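Local coordinates for adhesion and penetration protein autotransporter (PDB 3SYJ) that mediates bacterial aggregation, promotes adherence to and invasion of host cells, and is probably a serine protease, its passenger domain exported to the cell surface through its translocator domain, at residues I492-E497 with A538-F543. Sequence-based numbering, arbitrary orientation.
Sequences IQNTDE and AYNGWF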
ATOM      1  N   ILE A 492     -28.110 -25.484 -24.889  1.00 18.95           N
ATOM      2  CA  ILE A 492     -28.644 -24.403 -25.705  1.00 16.19           C
ATOM      3  C   ILE A 492     -28.351 -24.707 -27.169  1.00 17.34           C
ATOM      4  O   ILE A 492     -27.206 -24.945 -27.538  1.00 20.97           O
ATOM      5  CB  ILE A 492     -28.037 -23.036 -25.316  1.00 17.72           C
ATOM      6  CG1 ILE A 492     -28.189 -22.784 -23.813  1.00 18.61           C
ATOM      7  CG2 ILE A 492     -28.703 -21.905 -26.090  1.00 12.25           C
ATOM      8  CD1 ILE A 492     -27.387 -21.591 -23.322  1.00 13.93           C
ATOM      9  N   GLN A 493     -29.386 -24.734 -28.000  1.00 18.81           N
ATOM     10  CA  GLN A 493     -29.188 -24.880 -29.434  1.00 15.58           C
ATOM     11  C   GLN A 493     -28.691 -23.561 -29.993  1.00 17.40           C
ATOM     12  O   GLN A 493     -29.367 -22.534 -29.894  1.00 14.61           O
ATOM     13  CB  GLN A 493     -30.485 -25.268 -30.123  1.00 14.72           C
ATOM     14  CG  GLN A 493     -31.039 -26.589 -29.673  1.00 15.17           C
ATOM     15  CD  GLN A 493     -32.119 -27.077 -30.602  1.00 18.72           C
ATOM     16  OE1 GLN A 493     -31.856 -27.379 -31.762  1.00 18.27           O
ATOM     17  NE2 GLN A 493     -33.351 -27.148 -30.099  1.00 22.44           N
ATOM     18  N   ASN A 494     -27.500 -23.588 -30.567  1.00 13.22           N
ATOM     19  CA  ASN A 494     -26.920 -22.389 -31.128  1.00 14.12           C
ATOM     20  C   ASN A 494     -25.999 -22.785 -32.264  1.00 16.75           C
ATOM     21  O   ASN A 494     -25.421 -23.869 -32.246  1.00 14.36           O
ATOM     22  CB  ASN A 494     -26.155 -21.603 -30.058  1.00 14.89           C
ATOM     23  CG  ASN A 494     -24.935 -22.346 -29.552  1.00 14.41           C
ATOM     24  OD1 ASN A 494     -25.056 -23.350 -28.845  1.00 17.75           O
ATOM     25  ND2 ASN A 494     -23.752 -21.853 -29.904  1.00 12.33           N
ATOM     26  N   THR A 495     -25.881 -21.897 -33.245  1.00 17.79           N
ATOM     27  CA  THR A 495     -25.101 -22.139 -34.456  1.00 16.87           C
ATOM     28  C   THR A 495     -23.774 -21.373 -34.482  1.00 20.14           C
ATOM     29  O   THR A 495     -22.768 -21.900 -34.962  1.00 15.43           O
ATOM     30  CB  THR A 495     -25.911 -21.770 -35.731  1.00 16.05           C
ATOM     31  OG1 THR A 495     -26.884 -22.786 -35.995  1.00 22.31           O
ATOM     32  CG2 THR A 495     -24.994 -21.655 -36.938  1.00 23.25           C
ATOM     33  N   ASP A 496     -23.772 -20.139 -33.971  1.00 18.57           N
ATOM     34  CA  ASP A 496     -22.607 -19.255 -34.119  1.00 16.87           C
ATOM     35  C   ASP A 496     -22.572 -18.144 -33.070  1.00 17.27           C
ATOM     36  O   ASP A 496     -23.330 -18.183 -32.101  1.00 16.55           O
ATOM     37  CB  ASP A 496     -22.569 -18.665 -35.535  1.00 15.89           C
ATOM     38  CG  ASP A 496     -23.868 -17.986 -35.919  1.00 19.78           C
ATOM     39  OD1 ASP A 496     -24.422 -17.256 -35.075  1.00 15.86           O
ATOM     40  OD2 ASP A 496     -24.330 -18.177 -37.066  1.00 17.93           O
ATOM     41  N   GLU A 497     -21.696 -17.156 -33.262  1.00 17.20           N
ATOM     42  CA  GLU A 497     -21.531 -16.085 -32.278  1.00 15.51           C
ATOM     43  C   GLU A 497     -22.632 -15.030 -32.336  1.00 17.78           C
ATOM     44  O   GLU A 497     -22.674 -14.130 -31.505  1.00 19.78           O
ATOM     45  CB  GLU A 497     -20.146 -15.439 -32.365  1.00 16.62           C
ATOM     46  CG  GLU A 497     -19.572 -15.388 -33.767  1.00 33.69           C
ATOM     47  CD  GLU A 497     -18.189 -14.760 -33.819  1.00 39.50           C
ATOM     48  OE1 GLU A 497     -17.924 -13.813 -33.045  1.00 35.83           O
ATOM     49  OE2 GLU A 497     -17.370 -15.212 -34.649  1.00 34.65           O
ATOM     50  N   ALA A 538     -21.782 -27.108 -26.028  1.00 14.32           N
ATOM     51  CA  ALA A 538     -21.048 -25.889 -26.295  1.00 13.71           C
ATOM     52  C   ALA A 538     -21.983 -24.733 -26.583  1.00 15.57           C
ATOM     53  O   ALA A 538     -23.114 -24.925 -27.025  1.00 15.78           O
ATOM     54  CB  ALA A 538     -20.093 -26.103 -27.467  1.00 15.10           C
ATOM     55  N   TYR A 539     -21.499 -23.527 -26.325  1.00 12.21           N
ATOM     56  CA  TYR A 539     -22.246 -22.331 -26.642  1.00 13.69           C
ATOM     57  C   TYR A 539     -21.311 -21.376 -27.370  1.00 15.04           C
ATOM     58  O   TYR A 539     -20.335 -20.900 -26.800  1.00 12.45           O
ATOM     59  CB  TYR A 539     -22.783 -21.687 -25.358  1.00 12.19           C
ATOM     60  CG  TYR A 539     -23.570 -20.415 -25.586  1.00 16.79           C
ATOM     61  CD1 TYR A 539     -24.801 -20.450 -26.229  1.00 13.66           C
ATOM     62  CD2 TYR A 539     -23.093 -19.180 -25.140  1.00 14.74           C
ATOM     63  CE1 TYR A 539     -25.530 -19.291 -26.438  1.00 13.92           C
ATOM     64  CE2 TYR A 539     -23.817 -18.013 -25.343  1.00 11.69           C
ATOM     65  CZ  TYR A 539     -25.037 -18.078 -25.994  1.00 15.21           C
ATOM     66  OH  TYR A 539     -25.782 -16.939 -26.217  1.00 15.63           O
ATOM     67  N   ASN A 540     -21.614 -21.105 -28.635  1.00 15.51           N
ATOM     68  CA  ASN A 540     -20.760 -20.267 -29.470  1.00 13.70           C
ATOM     69  C   ASN A 540     -21.001 -18.767 -29.302  1.00 17.31           C
ATOM     70  O   ASN A 540     -20.274 -17.947 -29.874  1.00 17.26           O
ATOM     71  CB  ASN A 540     -20.968 -20.625 -30.942  1.00 18.18           C
ATOM     72  CG  ASN A 540     -20.446 -21.999 -31.290  1.00 18.01           C
ATOM     73  OD1 ASN A 540     -20.572 -22.942 -30.506  1.00 14.83           O
ATOM     74  ND2 ASN A 540     -19.853 -22.124 -32.475  1.00 18.56           N
ATOM     75  N   GLY A 541     -22.018 -18.406 -28.524  1.00 15.24           N
ATOM     76  CA  GLY A 541     -22.482 -17.030 -28.473  1.00 14.38           C
ATOM     77  C   GLY A 541     -22.064 -16.207 -27.266  1.00 19.61           C
ATOM     78  O   GLY A 541     -21.037 -16.475 -26.629  1.00 16.94           O
ATOM     79  N   TRP A 542     -22.880 -15.194 -26.968  1.00 16.13           N
ATOM     80  CA  TRP A 542     -22.618 -14.242 -25.893  1.00 16.86           C
ATOM     81  C   TRP A 542     -23.585 -14.367 -24.713  1.00 15.52           C
ATOM     82  O   TRP A 542     -24.769 -14.671 -24.893  1.00 16.37           O
ATOM     83  CB  TRP A 542     -22.674 -12.802 -26.428  1.00 14.84           C
ATOM     84  CG  TRP A 542     -21.412 -12.386 -27.098  1.00 18.69           C
ATOM     85  CD1 TRP A 542     -21.082 -12.571 -28.409  1.00 18.50           C
ATOM     86  CD2 TRP A 542     -20.298 -11.728 -26.491  1.00 15.92           C
ATOM     87  NE1 TRP A 542     -19.832 -12.071 -28.655  1.00 20.90           N
ATOM     88  CE2 TRP A 542     -19.325 -11.547 -27.494  1.00 18.08           C
ATOM     89  CE3 TRP A 542     -20.025 -11.278 -25.197  1.00 16.53           C
ATOM     90  CZ2 TRP A 542     -18.098 -10.930 -27.247  1.00 17.91           C
ATOM     91  CZ3 TRP A 542     -18.806 -10.662 -24.948  1.00 18.44           C
ATOM     92  CH2 TRP A 542     -17.856 -10.498 -25.970  1.00 19.73           C
ATOM     93  N   PHE A 543     -23.056 -14.137 -23.513  1.00 14.90           N
ATOM     94  CA  PHE A 543     -23.856 -13.913 -22.308  1.00 16.60           C
ATOM     95  C   PHE A 543     -23.637 -12.484 -21.844  1.00 17.38           C
ATOM     96  O   PHE A 543     -22.537 -12.118 -21.441  1.00 19.67           O
ATOM     97  CB  PHE A 543     -23.455 -14.876 -21.192  1.00 15.64           C
ATOM     98  CG  PHE A 543     -23.894 -16.286 -21.427  1.00 14.74           C
ATOM     99  CD1 PHE A 543     -25.227 -16.635 -21.300  1.00 15.48           C
ATOM    100  CD2 PHE A 543     -22.980 -17.263 -21.775  1.00 15.54           C
ATOM    101  CE1 PHE A 543     -25.642 -17.931 -21.520  1.00 16.84           C
ATOM    102  CE2 PHE A 543     -23.389 -18.572 -21.995  1.00 15.45           C
ATOM    103  CZ  PHE A 543     -24.722 -18.906 -21.866  1.00 14.53           C
TER
HETATM  104  O   HOH W   1     -25.173 -25.437 -24.910  1.00 23.61           O
HETATM  105  O   HOH W   2     -18.584 -12.511 -31.046  1.00 30.26           O
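With CG1 beside its backbone N (chi1 -53°) and the chain extended beyond it, I492 drives CD1 toward Y539 and F543, while Y539, with CG anti to the backbone N (chi1 179°), sets CD1 and CE1 of its ring beside I492. I492 CD1 lies 4.1 Å from Y539 CD1 and approaches F543 CZ at the edge of that ring; a branched, wholly apolar chain suits the place where two aromatics meet. F543 CZ packs on one face of the tyrosine, G541 N lies over the other, and Y539 OH donates to W542 O at 2.8 Å, fastening the ring across its own turn. The amide of N494, 50° from the Y539 ring plane, lies by the A538-N540 backbone, where an amide can meet both C=O and N-H groups. N540 CB packs 3.6 Å from D496 O, and its OD1 bonds R675. Water 1 links the backbones, accepting from I492 N and donating to A538 O. E497 CA makes a CH···O contact of 3.3 Å with N540 O; carboxylate OE1 of E497 reaches W542 NE1 through water 2 and salt-bridges R625, so an acid fits. With I492, Y539 and F543 inside and strand 499-502 pairing in parallel with 542-543, the contact joins consecutive coils of the passenger domain's right-handed parallel beta-helix.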